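Local coordinates for protein cystatin (Fasciola hepatica, PDB 6I1M) that probably inhibits papain-like cysteine proteases as a secreted, disulfide-bearing type 1 cystatin (stefin) of the liver fluke, at residues Thr62-Pro74 and Ala81-Thr93. Numbering follows the deposited sequence. Where two conformers were deposited one is given.
Sequences TCPGCWEVVVFVP and ATSVGTPTRVSCT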
# COMPACT_ATOMS: atom_id res chain seq x y z
N THR A 62 -2.43 2.92 18.42
CA THR A 62 -1.05 2.47 18.76
C THR A 62 -0.06 2.73 17.61
O THR A 62 1.11 2.49 17.80
CB THR A 62 -0.99 1.00 19.22
OG1 THR A 62 -1.35 0.17 18.13
CG2 THR A 62 -1.90 0.74 20.40
N CYS A 63 -0.51 3.27 16.47
CA CYS A 63 0.37 3.57 15.30
C CYS A 63 -0.13 4.81 14.55
O CYS A 63 -0.26 4.79 13.33
CB CYS A 63 0.48 2.36 14.36
SG CYS A 63 -1.09 1.55 13.95
N PRO A 64 -0.37 5.95 15.23
CA PRO A 64 -0.90 7.12 14.55
C PRO A 64 0.09 7.61 13.49
O PRO A 64 1.30 7.56 13.67
CB PRO A 64 -1.06 8.11 15.70
CG PRO A 64 -0.04 7.67 16.73
CD PRO A 64 -0.12 6.17 16.66
N GLY A 65 -0.45 8.05 12.38
CA GLY A 65 0.33 8.62 11.27
C GLY A 65 -0.14 7.97 10.00
O GLY A 65 -0.90 6.96 10.07
N CYS A 66 0.28 8.55 8.89
CA CYS A 66 -0.08 8.10 7.53
C CYS A 66 1.23 7.84 6.79
O CYS A 66 2.24 8.53 7.05
CB CYS A 66 -0.94 9.11 6.81
SG CYS A 66 -2.64 9.16 7.44
N TRP A 67 1.18 6.82 5.93
CA TRP A 67 2.28 6.41 5.05
C TRP A 67 1.75 6.28 3.63
O TRP A 67 0.53 5.97 3.43
CB TRP A 67 2.90 5.11 5.54
CG TRP A 67 3.57 5.13 6.88
CD1 TRP A 67 4.92 5.15 7.11
CD2 TRP A 67 2.96 4.97 8.17
NE1 TRP A 67 5.19 5.02 8.44
CE2 TRP A 67 4.01 4.94 9.13
CE3 TRP A 67 1.64 4.87 8.63
CZ2 TRP A 67 3.77 4.81 10.50
CZ3 TRP A 67 1.41 4.75 9.98
CH2 TRP A 67 2.46 4.73 10.90
N GLU A 68 2.60 6.57 2.66
CA GLU A 68 2.36 6.20 1.25
C GLU A 68 3.20 4.95 0.97
O GLU A 68 4.38 4.95 1.34
CB GLU A 68 2.71 7.39 0.35
CG GLU A 68 2.80 7.04 -1.11
CD GLU A 68 3.22 8.25 -1.93
OE1 GLU A 68 2.49 9.28 -1.86
OE2 GLU A 68 4.30 8.18 -2.58
N VAL A 69 2.59 3.93 0.39
CA VAL A 69 3.26 2.63 0.10
C VAL A 69 2.83 2.19 -1.29
O VAL A 69 1.63 2.03 -1.51
CB VAL A 69 2.90 1.54 1.13
CG1 VAL A 69 3.80 0.31 0.98
CG2 VAL A 69 2.95 2.07 2.56
N VAL A 70 3.79 1.96 -2.18
CA VAL A 70 3.55 1.41 -3.53
C VAL A 70 3.73 -0.11 -3.52
O VAL A 70 4.76 -0.58 -3.04
CB VAL A 70 4.46 2.09 -4.57
CG1 VAL A 70 4.10 1.64 -5.97
CG2 VAL A 70 4.38 3.61 -4.45
N VAL A 71 2.74 -0.84 -4.02
CA VAL A 71 2.82 -2.31 -4.26
C VAL A 71 2.76 -2.55 -5.77
O VAL A 71 1.77 -2.11 -6.38
CB VAL A 71 1.70 -3.07 -3.56
CG1 VAL A 71 1.82 -4.57 -3.79
CG2 VAL A 71 1.63 -2.75 -2.07
N PHE A 72 3.74 -3.28 -6.31
CA PHE A 72 3.82 -3.78 -7.69
C PHE A 72 3.24 -5.20 -7.76
O PHE A 72 3.71 -6.13 -7.07
CB PHE A 72 5.25 -3.75 -8.20
CG PHE A 72 5.38 -4.31 -9.59
CD1 PHE A 72 4.72 -3.71 -10.65
CD2 PHE A 72 6.08 -5.49 -9.82
CE1 PHE A 72 4.86 -4.22 -11.94
CE2 PHE A 72 6.15 -6.02 -11.10
CZ PHE A 72 5.53 -5.39 -12.15
N VAL A 73 2.22 -5.35 -8.60
CA VAL A 73 1.63 -6.67 -8.97
C VAL A 73 2.04 -6.95 -10.41
O VAL A 73 1.54 -6.31 -11.33
CB VAL A 73 0.11 -6.67 -8.79
CG1 VAL A 73 -0.51 -7.99 -9.21
CG2 VAL A 73 -0.29 -6.33 -7.37
N PRO A 74 2.96 -7.89 -10.66
CA PRO A 74 3.37 -8.19 -12.02
C PRO A 74 2.27 -9.00 -12.73
O PRO A 74 1.39 -9.56 -12.09
CB PRO A 74 4.63 -9.04 -11.84
CG PRO A 74 4.34 -9.78 -10.53
CD PRO A 74 3.62 -8.75 -9.67
N ALA A 81 8.07 -10.99 -8.98
CA ALA A 81 7.12 -11.22 -7.87
C ALA A 81 6.40 -9.91 -7.52
O ALA A 81 6.87 -8.81 -7.90
CB ALA A 81 7.87 -11.77 -6.66
N THR A 82 5.26 -10.06 -6.85
CA THR A 82 4.58 -8.96 -6.13
C THR A 82 5.55 -8.37 -5.12
O THR A 82 6.18 -9.15 -4.38
CB THR A 82 3.30 -9.44 -5.44
OG1 THR A 82 2.39 -9.87 -6.44
CG2 THR A 82 2.65 -8.36 -4.60
N SER A 83 5.72 -7.04 -5.12
CA SER A 83 6.74 -6.36 -4.29
C SER A 83 6.07 -5.18 -3.59
O SER A 83 5.42 -4.38 -4.28
CB SER A 83 7.92 -5.95 -5.16
OG SER A 83 9.00 -5.45 -4.38
N VAL A 84 6.21 -5.11 -2.27
CA VAL A 84 5.84 -3.90 -1.48
C VAL A 84 7.05 -2.96 -1.47
O VAL A 84 8.16 -3.40 -1.11
CB VAL A 84 5.37 -4.27 -0.06
CG1 VAL A 84 4.84 -3.04 0.65
CG2 VAL A 84 4.29 -5.35 -0.10
N GLY A 85 6.84 -1.72 -1.88
CA GLY A 85 7.86 -0.66 -1.86
C GLY A 85 8.23 -0.24 -0.45
O GLY A 85 7.69 -0.79 0.54
N THR A 86 9.11 0.74 -0.35
CA THR A 86 9.50 1.39 0.92
C THR A 86 8.41 2.37 1.35
O THR A 86 8.13 3.35 0.65
CB THR A 86 10.85 2.10 0.77
OG1 THR A 86 11.77 1.09 0.38
CG2 THR A 86 11.29 2.76 2.06
N PRO A 87 7.79 2.18 2.54
CA PRO A 87 6.83 3.15 3.05
C PRO A 87 7.50 4.51 3.30
O PRO A 87 8.65 4.56 3.71
CB PRO A 87 6.33 2.52 4.34
CG PRO A 87 6.59 1.06 4.12
CD PRO A 87 7.95 1.02 3.44
N THR A 88 6.79 5.58 2.96
CA THR A 88 7.20 6.97 3.28
C THR A 88 6.11 7.62 4.15
O THR A 88 4.92 7.52 3.81
CB THR A 88 7.49 7.76 2.00
OG1 THR A 88 8.30 6.92 1.18
CG2 THR A 88 8.21 9.06 2.24
N ARG A 89 6.53 8.21 5.26
CA ARG A 89 5.62 8.98 6.15
C ARG A 89 5.11 10.17 5.33
O ARG A 89 5.93 10.81 4.64
CB ARG A 89 6.32 9.42 7.44
CG ARG A 89 6.59 8.30 8.43
CD ARG A 89 6.95 8.76 9.84
NE ARG A 89 8.04 9.72 9.87
CZ ARG A 89 9.31 9.42 9.63
NH1 ARG A 89 9.67 8.17 9.37
NH2 ARG A 89 10.23 10.36 9.67
N VAL A 90 3.81 10.40 5.38
CA VAL A 90 3.18 11.59 4.76
C VAL A 90 2.18 12.18 5.76
O VAL A 90 1.81 11.47 6.72
CB VAL A 90 2.51 11.25 3.41
CG1 VAL A 90 3.53 10.85 2.36
CG2 VAL A 90 1.45 10.17 3.59
N SER A 91 1.79 13.44 5.56
CA SER A 91 0.74 14.12 6.35
C SER A 91 -0.60 13.45 6.04
O SER A 91 -0.81 13.10 4.88
CB SER A 91 0.71 15.59 6.07
OG SER A 91 -0.52 16.16 6.48
N CYS A 92 -1.46 13.23 7.03
CA CYS A 92 -2.80 12.62 6.79
C CYS A 92 -3.65 13.64 6.03
O CYS A 92 -4.45 13.20 5.21
CB CYS A 92 -3.44 12.12 8.08
SG CYS A 92 -2.59 10.70 8.83
N THR A 93 -3.43 14.94 6.24
CA THR A 93 -3.96 16.05 5.39
C THR A 93 -2.95 16.34 4.27
O THR A 93 -3.35 16.58 3.14
CB THR A 93 -4.20 17.33 6.21
OG1 THR A 93 -5.15 17.03 7.24
CG2 THR A 93 -4.70 18.48 5.36
O HOH W 1 1.64 11.19 9.29
O HOH W 2 7.91 5.25 10.13
O HOH W 3 6.28 5.56 -0.58
O HOH W 4 6.43 2.94 -1.45
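Trp67 meets Arg89 obliquely: in one of the two conformers of Arg89, its CG lies 3.6 Å from the ring's NE1. At the indole edge, in the ring plane, sit the carbonyl O of Cys63 and a water that accepts the NE1 hydrogen. Phe72 carries Pro74 N over one face, offset toward the rim, while Ala81 O approaches its CD2 obliquely. Between the two rings, Val69 splits its branches: CG1, anti to the backbone N (chi1 -169°), reaches Val84 CG1 at 3.5 Å, and CG2 reaches Pro87 CB at 3.8 Å. Antiparallel backbone bonds pair Glu68 with Thr88 and Phe72 with Ser83, but the register slips by one residue between these pairs. There Gly85 N donates a short hydrogen bond to Val70 O (2.6 Å), and two waters bridge the interruption, both donating to Thr86 O; one accepts from Val70 N, the other donates to Glu68 O. Beyond Val90, the disulfide Cys66 SG–Cys92 SG (2.1 Å) ties the C-terminal end to strand 66-74. Trp67, Val71 and Pro87 also touch helix 12-28. This is the cystatin fold, a four-stranded antiparallel sheet wrapped around a helix, with interrupted strand 83-90 at one edge; the loop joining this hairpin probably helps the inhibitory wedge fill the protease cleft.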